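Local coordinates for protein HslVU complex proteolytic subunit, putative (Trypanosoma brucei brucei, PDB 4HNZ) that hydrolyses unfolded protein substrates as the threonine-protease subunit of the mitochondrial HslVU complex, after the HslU ATPase has unfolded them, at residues K151-R154 with I155-I159; R37-D40 with D41-I44; D141-D144 with A145-A149; T84-A87 with L88-E92. All coordinates share one frame; numbering follows the deposited sequence.

Contact 1 of 4, residues K151-R154 with I155-I159; sequences KAMR and IATDI. With MG (magnesium ion), chain M.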
loop_
_atom_site.group_PDB
_atom_site.type_symbol
_atom_site.label_atom_id
_atom_site.label_comp_id
_atom_site.label_asym_id
_atom_site.label_seq_id
_atom_site.Cartn_x
_atom_site.Cartn_y
_atom_site.Cartn_z
ATOM N N LYS A 151 38.990 2.184 18.083
ATOM C CA LYS A 151 38.072 1.966 19.168
ATOM C C LYS A 151 36.626 2.214 18.682
ATOM O O LYS A 151 35.711 1.477 19.026
ATOM C CB LYS A 151 38.448 2.916 20.305
ATOM C CG LYS A 151 38.739 2.267 21.645
ATOM C CD LYS A 151 37.477 2.180 22.486
ATOM C CE LYS A 151 37.779 1.806 23.935
ATOM N NZ LYS A 151 38.181 3.024 24.740
ATOM N N ALA A 152 36.434 3.301 17.937
ATOM C CA ALA A 152 35.134 3.667 17.472
ATOM C C ALA A 152 34.593 2.636 16.498
ATOM O O ALA A 152 33.433 2.290 16.572
ATOM C CB ALA A 152 35.153 5.029 16.866
ATOM N N MET A 153 35.450 2.081 15.667
ATOM C CA MET A 153 35.038 0.999 14.783
ATOM C C MET A 153 34.685 -0.272 15.498
ATOM O O MET A 153 33.760 -0.980 15.058
ATOM C CB MET A 153 36.117 0.662 13.758
ATOM C CG MET A 153 36.402 1.730 12.746
ATOM S SD MET A 153 35.072 2.018 11.556
ATOM C CE MET A 153 35.246 0.588 10.487
ATOM N N ARG A 154 35.428 -0.644 16.516
ATOM C CA ARG A 154 35.085 -1.862 17.270
ATOM C C ARG A 154 33.698 -1.695 17.854
ATOM O O ARG A 154 32.872 -2.592 17.766
ATOM C CB ARG A 154 36.085 -2.182 18.395
ATOM C CG ARG A 154 35.705 -3.390 19.304
ATOM C CD ARG A 154 36.034 -4.788 18.713
ATOM N NE ARG A 154 37.368 -4.961 18.025
ATOM C CZ ARG A 154 38.617 -4.733 18.563
ATOM N NH1 ARG A 154 38.751 -4.262 19.813
ATOM N NH2 ARG A 154 39.767 -4.953 17.857
ATOM N N ILE A 155 33.432 -0.525 18.401
ATOM C CA ILE A 155 32.151 -0.253 19.000
ATOM C C ILE A 155 31.024 -0.189 17.989
ATOM O O ILE A 155 29.964 -0.854 18.194
ATOM C CB ILE A 155 32.187 1.052 19.839
ATOM C CG1 ILE A 155 33.046 0.782 21.079
ATOM C CG2 ILE A 155 30.788 1.500 20.243
ATOM C CD1 ILE A 155 33.493 2.032 21.753
ATOM N N ALA A 156 31.229 0.521 16.896
ATOM C CA ALA A 156 30.179 0.681 15.915
ATOM C C ALA A 156 29.860 -0.633 15.261
ATOM O O ALA A 156 28.691 -0.964 15.035
ATOM C CB ALA A 156 30.564 1.712 14.880
ATOM N N THR A 157 30.889 -1.375 14.885
ATOM C CA THR A 157 30.678 -2.628 14.137
ATOM C C THR A 157 30.158 -3.759 14.992
ATOM O O THR A 157 29.474 -4.659 14.475
ATOM C CB THR A 157 31.920 -3.067 13.338
ATOM O OG1 THR A 157 33.021 -3.371 14.194
ATOM C CG2 THR A 157 32.340 -1.954 12.324
ATOM N N ASP A 158 30.414 -3.704 16.285
ATOM C CA ASP A 158 29.734 -4.620 17.201
ATOM C C ASP A 158 28.257 -4.356 17.255
ATOM O O ASP A 158 27.492 -5.269 17.381
ATOM C CB ASP A 158 30.278 -4.523 18.619
ATOM C CG ASP A 158 31.662 -5.191 18.774
ATOM O OD1 ASP A 158 32.084 -5.917 17.818
ATOM O OD2 ASP A 158 32.349 -4.946 19.829
ATOM N N ILE A 159 27.832 -3.121 17.129
ATOM C CA ILE A 159 26.391 -2.797 17.153
ATOM C C ILE A 159 25.655 -3.008 15.828
ATOM O O ILE A 159 24.493 -3.488 15.804
ATOM C CB ILE A 159 26.203 -1.363 17.615
ATOM C CG1 ILE A 159 26.586 -1.262 19.104
ATOM C CG2 ILE A 159 24.795 -0.843 17.425
ATOM C CD1 ILE A 159 26.751 0.194 19.537
HETATM MG MG MG M . 28.488 -6.397 13.318
HETATM O O HOH W 1 27.791 -8.451 11.891
#

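Contact 2 of 4, residues R37-D40 with D41-I44; sequences RIND and DVVI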
loop_
_atom_site.group_PDB
_atom_site.type_symbol
_atom_site.label_atom_id
_atom_site.label_comp_id
_atom_site.label_asym_id
_atom_site.label_seq_id
_atom_site.Cartn_x
_atom_site.Cartn_y
_atom_site.Cartn_z
ATOM N N ARG A 37 42.778 4.376 -2.800
ATOM C CA ARG A 37 43.760 5.410 -2.895
ATOM C C ARG A 37 43.535 5.965 -4.299
ATOM O O ARG A 37 43.661 5.237 -5.249
ATOM C CB ARG A 37 45.133 4.749 -2.790
ATOM C CG ARG A 37 46.322 5.683 -2.649
ATOM C CD ARG A 37 46.815 5.739 -1.219
ATOM N NE ARG A 37 47.490 7.003 -0.949
ATOM C CZ ARG A 37 47.834 7.429 0.259
ATOM N NH1 ARG A 37 47.590 6.697 1.346
ATOM N NH2 ARG A 37 48.419 8.607 0.388
ATOM N N ILE A 38 43.127 7.221 -4.475
ATOM C CA ILE A 38 43.029 7.716 -5.872
ATOM C C ILE A 38 44.298 8.436 -6.346
ATOM O O ILE A 38 44.545 8.507 -7.523
ATOM C CB ILE A 38 41.758 8.534 -6.163
ATOM C CG1 ILE A 38 41.788 9.896 -5.509
ATOM C CG2 ILE A 38 40.520 7.738 -5.725
ATOM C CD1 ILE A 38 40.392 10.504 -5.495
ATOM N N ASN A 39 45.048 9.031 -5.433
ATOM C CA ASN A 39 46.415 9.463 -5.729
ATOM C C ASN A 39 47.146 9.523 -4.401
ATOM O O ASN A 39 46.607 9.059 -3.395
ATOM C CB ASN A 39 46.464 10.803 -6.504
ATOM C CG ASN A 39 45.832 11.974 -5.744
ATOM O OD1 ASN A 39 46.085 12.210 -4.563
ATOM N ND2 ASN A 39 44.991 12.718 -6.441
ATOM N N ASP A 40 48.330 10.114 -4.401
ATOM C CA ASP A 40 49.153 10.187 -3.209
ATOM C C ASP A 40 48.554 11.009 -2.087
ATOM O O ASP A 40 48.915 10.820 -0.929
ATOM C CB ASP A 40 50.521 10.797 -3.546
ATOM C CG ASP A 40 51.347 9.892 -4.437
ATOM O OD1 ASP A 40 51.460 8.685 -4.142
ATOM O OD2 ASP A 40 51.849 10.371 -5.467
ATOM N N ASP A 41 47.671 11.927 -2.439
ATOM C CA ASP A 41 47.139 12.869 -1.488
ATOM C C ASP A 41 45.686 12.581 -1.114
ATOM O O ASP A 41 45.163 13.268 -0.274
ATOM C CB ASP A 41 47.225 14.289 -2.071
ATOM C CG ASP A 41 48.648 14.693 -2.436
ATOM O OD1 ASP A 41 49.613 14.330 -1.687
ATOM O OD2 ASP A 41 48.807 15.341 -3.484
ATOM N N VAL A 42 45.032 11.622 -1.767
ATOM C CA VAL A 42 43.584 11.521 -1.672
ATOM C C VAL A 42 43.120 10.069 -1.567
ATOM O O VAL A 42 43.477 9.214 -2.384
ATOM C CB VAL A 42 42.881 12.193 -2.866
ATOM C CG1 VAL A 42 41.406 12.035 -2.754
ATOM C CG2 VAL A 42 43.222 13.666 -2.944
ATOM N N VAL A 43 42.344 9.800 -0.526
ATOM C CA VAL A 43 41.787 8.475 -0.334
ATOM C C VAL A 43 40.291 8.610 -0.194
ATOM O O VAL A 43 39.746 9.666 0.159
ATOM C CB VAL A 43 42.379 7.758 0.895
ATOM C CG1 VAL A 43 43.854 7.556 0.748
ATOM C CG2 VAL A 43 42.142 8.554 2.169
ATOM N N ILE A 44 39.607 7.550 -0.545
ATOM C CA ILE A 44 38.151 7.589 -0.574
ATOM C C ILE A 44 37.558 6.262 -0.090
ATOM O O ILE A 44 38.162 5.213 -0.286
ATOM C CB ILE A 44 37.626 7.934 -1.959
ATOM C CG1 ILE A 44 36.111 7.843 -1.977
ATOM C CG2 ILE A 44 38.113 6.941 -2.961
ATOM C CD1 ILE A 44 35.533 8.653 -3.110
#

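Contact 3 of 4, residues D141-D144 with A145-A149; sequences DGYD and AEKIA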
loop_
_atom_site.group_PDB
_atom_site.type_symbol
_atom_site.label_atom_id
_atom_site.label_comp_id
_atom_site.label_asym_id
_atom_site.label_seq_id
_atom_site.Cartn_x
_atom_site.Cartn_y
_atom_site.Cartn_z
ATOM N N ASP A 141 42.885 12.620 26.424
ATOM C CA ASP A 141 44.328 12.393 26.576
ATOM C C ASP A 141 44.652 10.945 26.337
ATOM O O ASP A 141 43.957 10.054 26.763
ATOM C CB ASP A 141 44.775 12.720 27.998
ATOM C CG ASP A 141 44.386 14.131 28.436
ATOM O OD1 ASP A 141 44.276 14.994 27.559
ATOM O OD2 ASP A 141 44.245 14.404 29.669
ATOM N N GLY A 142 45.709 10.714 25.598
ATOM C CA GLY A 142 46.138 9.358 25.310
ATOM C C GLY A 142 45.531 8.825 24.038
ATOM O O GLY A 142 45.905 7.753 23.591
ATOM N N TYR A 143 44.700 9.593 23.345
ATOM C CA TYR A 143 44.105 9.042 22.161
ATOM C C TYR A 143 44.426 9.823 20.868
ATOM O O TYR A 143 43.935 10.937 20.642
ATOM C CB TYR A 143 42.619 9.030 22.424
ATOM C CG TYR A 143 42.172 7.899 23.305
ATOM C CD1 TYR A 143 42.305 7.947 24.695
ATOM C CD2 TYR A 143 41.621 6.777 22.746
ATOM C CE1 TYR A 143 41.894 6.892 25.493
ATOM C CE2 TYR A 143 41.195 5.718 23.526
ATOM C CZ TYR A 143 41.344 5.772 24.885
ATOM O OH TYR A 143 40.938 4.680 25.613
ATOM N N ASP A 144 45.287 9.277 20.022
ATOM C CA ASP A 144 45.521 9.907 18.713
ATOM C C ASP A 144 44.458 9.426 17.721
ATOM O O ASP A 144 43.629 8.560 18.050
ATOM C CB ASP A 144 46.932 9.644 18.207
ATOM C CG ASP A 144 47.192 8.178 17.902
ATOM O OD1 ASP A 144 46.280 7.322 17.822
ATOM O OD2 ASP A 144 48.374 7.851 17.632
ATOM N N ALA A 145 44.507 9.966 16.507
ATOM C CA ALA A 145 43.489 9.696 15.516
ATOM C C ALA A 145 43.254 8.222 15.265
ATOM O O ALA A 145 42.124 7.749 15.238
ATOM C CB ALA A 145 43.835 10.397 14.209
ATOM N N GLU A 146 44.329 7.485 15.069
ATOM C CA GLU A 146 44.168 6.096 14.762
ATOM C C GLU A 146 43.580 5.333 15.950
ATOM O O GLU A 146 42.822 4.386 15.768
ATOM C CB GLU A 146 45.490 5.480 14.309
ATOM C CG GLU A 146 45.299 4.024 13.912
ATOM C CD GLU A 146 46.444 3.427 13.133
ATOM O OE1 GLU A 146 47.394 4.169 12.775
ATOM O OE2 GLU A 146 46.391 2.200 12.894
ATOM N N LYS A 147 43.992 5.676 17.162
ATOM C CA LYS A 147 43.516 4.950 18.328
ATOM C C LYS A 147 42.002 5.231 18.498
ATOM O O LYS A 147 41.232 4.330 18.750
ATOM C CB LYS A 147 44.331 5.319 19.555
ATOM C CG LYS A 147 44.138 4.365 20.697
ATOM C CD LYS A 147 44.955 4.727 21.940
ATOM C CE LYS A 147 44.591 3.762 23.090
ATOM N NZ LYS A 147 45.214 4.103 24.409
ATOM N N ILE A 148 41.601 6.477 18.287
ATOM C CA ILE A 148 40.207 6.843 18.349
ATOM C C ILE A 148 39.406 6.059 17.325
ATOM O O ILE A 148 38.378 5.450 17.659
ATOM C CB ILE A 148 40.020 8.327 18.102
ATOM C CG1 ILE A 148 40.577 9.121 19.251
ATOM C CG2 ILE A 148 38.561 8.679 17.972
ATOM C CD1 ILE A 148 40.769 10.577 18.926
ATOM N N ALA A 149 39.887 6.050 16.085
ATOM C CA ALA A 149 39.196 5.384 15.001
ATOM C C ALA A 149 39.024 3.888 15.235
ATOM O O ALA A 149 37.938 3.365 15.005
ATOM C CB ALA A 149 39.891 5.631 13.667
#

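Contact 4 of 4, residues T84-A87 with L88-E92; sequences TDRA and LRRLE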
loop_
_atom_site.group_PDB
_atom_site.type_symbol
_atom_site.label_atom_id
_atom_site.label_comp_id
_atom_site.label_asym_id
_atom_site.label_seq_id
_atom_site.Cartn_x
_atom_site.Cartn_y
_atom_site.Cartn_z
ATOM N N THR A 84 21.701 15.420 -10.968
ATOM C CA THR A 84 20.985 15.854 -12.196
ATOM C C THR A 84 21.112 14.886 -13.350
ATOM O O THR A 84 20.429 15.030 -14.327
ATOM C CB THR A 84 21.462 17.237 -12.674
ATOM O OG1 THR A 84 22.896 17.281 -12.716
ATOM C CG2 THR A 84 21.008 18.299 -11.729
ATOM N N ASP A 85 22.041 13.944 -13.280
ATOM C CA ASP A 85 22.227 12.961 -14.368
ATOM C C ASP A 85 21.376 11.694 -14.131
ATOM O O ASP A 85 21.463 11.073 -13.069
ATOM C CB ASP A 85 23.693 12.591 -14.492
ATOM C CG ASP A 85 23.944 11.612 -15.601
ATOM O OD1 ASP A 85 23.667 10.416 -15.438
ATOM O OD2 ASP A 85 24.427 12.025 -16.664
ATOM N N ARG A 86 20.583 11.309 -15.136
ATOM C CA ARG A 86 19.573 10.243 -15.000
ATOM C C ARG A 86 20.203 8.881 -14.598
ATOM O O ARG A 86 19.736 8.195 -13.697
ATOM C CB ARG A 86 18.756 10.031 -16.297
ATOM C CG ARG A 86 18.852 11.025 -17.483
ATOM C CD ARG A 86 18.054 10.543 -18.727
ATOM N NE ARG A 86 16.638 10.262 -18.421
ATOM C CZ ARG A 86 16.145 9.120 -17.908
ATOM N NH1 ARG A 86 16.918 8.071 -17.653
ATOM N NH2 ARG A 86 14.845 9.015 -17.631
ATOM N N ALA A 87 21.275 8.514 -15.281
ATOM C CA ALA A 87 21.988 7.271 -14.987
ATOM C C ALA A 87 22.586 7.244 -13.551
ATOM O O ALA A 87 22.418 6.262 -12.814
ATOM C CB ALA A 87 23.079 7.031 -16.041
ATOM N N LEU A 88 23.269 8.317 -13.165
ATOM C CA LEU A 88 23.911 8.394 -11.861
ATOM C C LEU A 88 22.891 8.366 -10.743
ATOM O O LEU A 88 23.186 7.842 -9.676
ATOM C CB LEU A 88 24.791 9.637 -11.708
ATOM C CG LEU A 88 25.965 9.685 -12.663
ATOM C CD1 LEU A 88 26.815 10.899 -12.365
ATOM C CD2 LEU A 88 26.819 8.411 -12.609
ATOM N N ARG A 89 21.717 8.914 -10.978
ATOM C CA ARG A 89 20.703 8.881 -9.952
ATOM C C ARG A 89 20.102 7.525 -9.716
ATOM O O ARG A 89 19.470 7.338 -8.716
ATOM C CB ARG A 89 19.575 9.825 -10.277
ATOM C CG ARG A 89 19.811 11.150 -9.635
ATOM C CD ARG A 89 18.548 11.945 -9.742
ATOM N NE ARG A 89 17.617 11.609 -8.677
ATOM C CZ ARG A 89 17.117 12.488 -7.822
ATOM N NH1 ARG A 89 17.443 13.782 -7.904
ATOM N NH2 ARG A 89 16.275 12.068 -6.892
ATOM N N ARG A 90 20.292 6.596 -10.616
ATOM C CA ARG A 90 19.856 5.254 -10.350
ATOM C C ARG A 90 20.919 4.522 -9.457
ATOM O O ARG A 90 20.711 3.389 -9.086
ATOM C CB ARG A 90 19.576 4.525 -11.681
ATOM C CG ARG A 90 18.618 5.236 -12.669
ATOM C CD ARG A 90 17.128 4.825 -12.584
ATOM N NE ARG A 90 16.225 5.690 -13.410
ATOM C CZ ARG A 90 15.952 5.548 -14.713
ATOM N NH1 ARG A 90 16.503 4.572 -15.421
ATOM N NH2 ARG A 90 15.132 6.398 -15.330
ATOM N N LEU A 91 22.046 5.167 -9.108
ATOM C CA LEU A 91 23.063 4.551 -8.249
ATOM C C LEU A 91 22.809 4.849 -6.769
ATOM O O LEU A 91 22.284 5.882 -6.417
ATOM C CB LEU A 91 24.455 5.031 -8.630
ATOM C CG LEU A 91 24.835 4.927 -10.116
ATOM C CD1 LEU A 91 26.250 5.405 -10.311
ATOM C CD2 LEU A 91 24.728 3.502 -10.648
ATOM N N GLU A 92 23.195 3.937 -5.902
ATOM C CA GLU A 92 23.106 4.143 -4.505
ATOM C C GLU A 92 24.479 3.988 -3.884
ATOM O O GLU A 92 25.045 2.905 -3.877
ATOM C CB GLU A 92 22.152 3.134 -3.901
ATOM C CG GLU A 92 20.705 3.421 -4.230
ATOM C CD GLU A 92 19.802 2.399 -3.609
ATOM O OE1 GLU A 92 19.189 1.603 -4.364
ATOM O OE2 GLU A 92 19.749 2.335 -2.351
#

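Contact 1 of 4, residues K151-R154 with I155-I159
The side chains of Arg154 and Asp158 run alongside each other, pointing the same way; their guanidinium and carboxylate planes are 28° apart. Neither group stacks on the other. The touch is made by aliphatic carbon: Asp158 OD2 is 3.7 Å from Arg154 CG. Arg154 NE and Asp158 OD2 stay 5.3 Å apart, too far for a salt bridge, though a weak attraction between the opposite charges is likely. The carbonyl plane of Met153 is used on both faces. Thr157 N donates to Met153 O from one face at 2.9 Å, and Thr157 OG1 donates to the same Met153 O from the other at 2.6 Å. With chi1 at 64°, OG1 sits between the backbone N and the carbonyl carbon, pointing back at Met153 O of the previous turn. Lys151 and Ile155 cross at a slant, CD to CD1 4.1 Å. The amine of Lys151 goes to Ala136 O of the second subunit. Ala152 and Ala156 pack on helix 127-137, and Met153 reaches Thr2 and Leu4 near the probable catalytic Thr1. The backbone O of Thr157 binds magnesium at 2.3 Å. Helix 145-159 thus ends at the magnesium site, to which the backbone O atoms of Asp160 and Ser163 and a water also contribute.

Contact 2 of 4, residues R37-D40 with D41-I44
Arg37 lays its side chain across Val43, its non-hydrogen-bonded partner in the antiparallel pair. CG stands anti to the backbone N (chi1 -171°), and the chain then bends at chi2. This carries the guanidinium over the valine, with Val43 CG1 3.7 Å from the guanidinium plane and offset toward its rim. The same group folds back on the turn. Arg37 NH2 donates to Asp40 O at 2.6 Å, and this oxygen lies close to the guanidinium plane although the donor stands above the carbonyl plane. Arg37 NH1 forms a salt bridge with Glu170 of strand 167-172.

Ile38 meets two side chains at a slant. Its CD1 makes an apolar contact with Val42 CG1. Its CG2 touches Ile44 CG2 at 3.8 Å. Ile38 and Ile44 also pack on helix 50-66.

Asn39 bends over the turn. With chi1 at 61°, its amide comes back toward the chain that follows, and Asp41 N donates to Asn39 OD1 at 2.7 Å in the carbonyl plane. Asn39 ND2 lies 4.0 Å from Val42 CG2. The backbone bond from Ile38 N to Val42 O is 2.9 Å long, while the pair of bonds between Asn39 and Val42 is weak. Together these contacts close the beta hairpin of strands 35-39 and 42-48, at one margin of a five-stranded antiparallel sheet of the proteasome-type Ntn-hydrolase fold.

Contact 3 of 4, residues D141-D144 with A145-A149
An N-cap starts helix 145-159, and Asp144 supplies it. Asp144 OD1 accepts from Lys147 N at 2.9 Å, and the N-H meets the oxygen nearly along its C-O axis. A chi1 of 66° turns the carboxylate back over the first turn and puts OD1 there. The negative charge at this end would probably be favoured by the helix dipole. The backbone of the cap residue joins in: Ile148 N donates to Asp144 O at 2.9 Å, nearly straight.

The capped residue Lys147 sends its side chain back along the incoming loop. It is fully extended and crosses the Tyr143 ring at a slant. Lys147 CE sits over one ring face, offset toward the rim, 3.9 Å from Tyr143 CE2. Lys147 NZ lies 4.4 Å from the ring centroid and 16° from the ring normal, a cation-pi contact. Asp141 O lies at the ring edge, in its plane. In the fold this loop joins helix 127-137 to helix 145-159, and both Tyr143 and Ile148 pack on Leu137 of the former. Tyr143 also packs on Val140 of the second subunit.

Ile148 CG1 makes an apolar contact with Tyr143 CB at 3.8 Å; its CD1 also lies by the carbonyl O of Tyr143. That carbonyl accepts a hydrogen bond from Lys8 NZ. Gly142, whose positive phi suits glycine, has its O 3.6 Å from Lys147 CD.

Contact 4 of 4, residues T84-A87 with L88-E92
Asp85 caps the short, weakly bonded helix 86-89 at its N-terminus, just after helix 71-84 has ended. The hydrogen bonds come first. Leu88 N donates to Asp85 OD1 at 3.1 Å with an angle of 167°. Asp85 OD1 accepts through its anti lone pair, the one turned away from the other carboxylate oxygen. The CG of Asp85 is anti to its own N (chi1 -179°), which holds OD1 over the first turn. Arg89 N donates to Asp85 O at 3.0 Å, so Asp85 grips the turn by both side chain and backbone. At the far end Arg90 N donates to Ala87 O at 3.1 Å, from well above the carbonyl plane.

Carbon packing is slight: Leu88 CD1 is 4.1 Å from Asp85 CB. Leu91 packs on helix 50-66, beside Asp52 and Leu56.

The remaining contact is between like charges. Arg86 and Arg90 run side by side in the same direction, with their guanidinium planes 83° apart. Arginines of neighbouring subunits gather here as well: Arg86 of the fourth subunit lies close to both side chains. Such a cluster would be expected to repel. Within the chain, Arg90 NH2 comes to the edge of the Arg86 guanidinium, near its plane and 3.4 Å from NH1.

In the fold
Contacts 1 and 3 share helix 145-159. Contact 3 starts it and contact 1 forms its later turns, and they meet where Lys151 NZ lies 3.3 Å from Tyr143 OH. Contact 1 is mostly buried; its buried side chains are mainly small or apolar, with an exposed Arg154 and Asp158 and a metal at the helix end. Contacts 2, 3 and 4 are partly buried. Contacts 3 and 4 both rely on an aspartate N-cap, but contact 3 adds a lysine over a tyrosine ring, whereas contact 4 brings arginines together at a subunit interface. Contact 2 alone is a strand pair, and no other subunit touches it. Contacts 1 and 4 lie on opposite sides of the chain's centre, their centres about 32 Å apart.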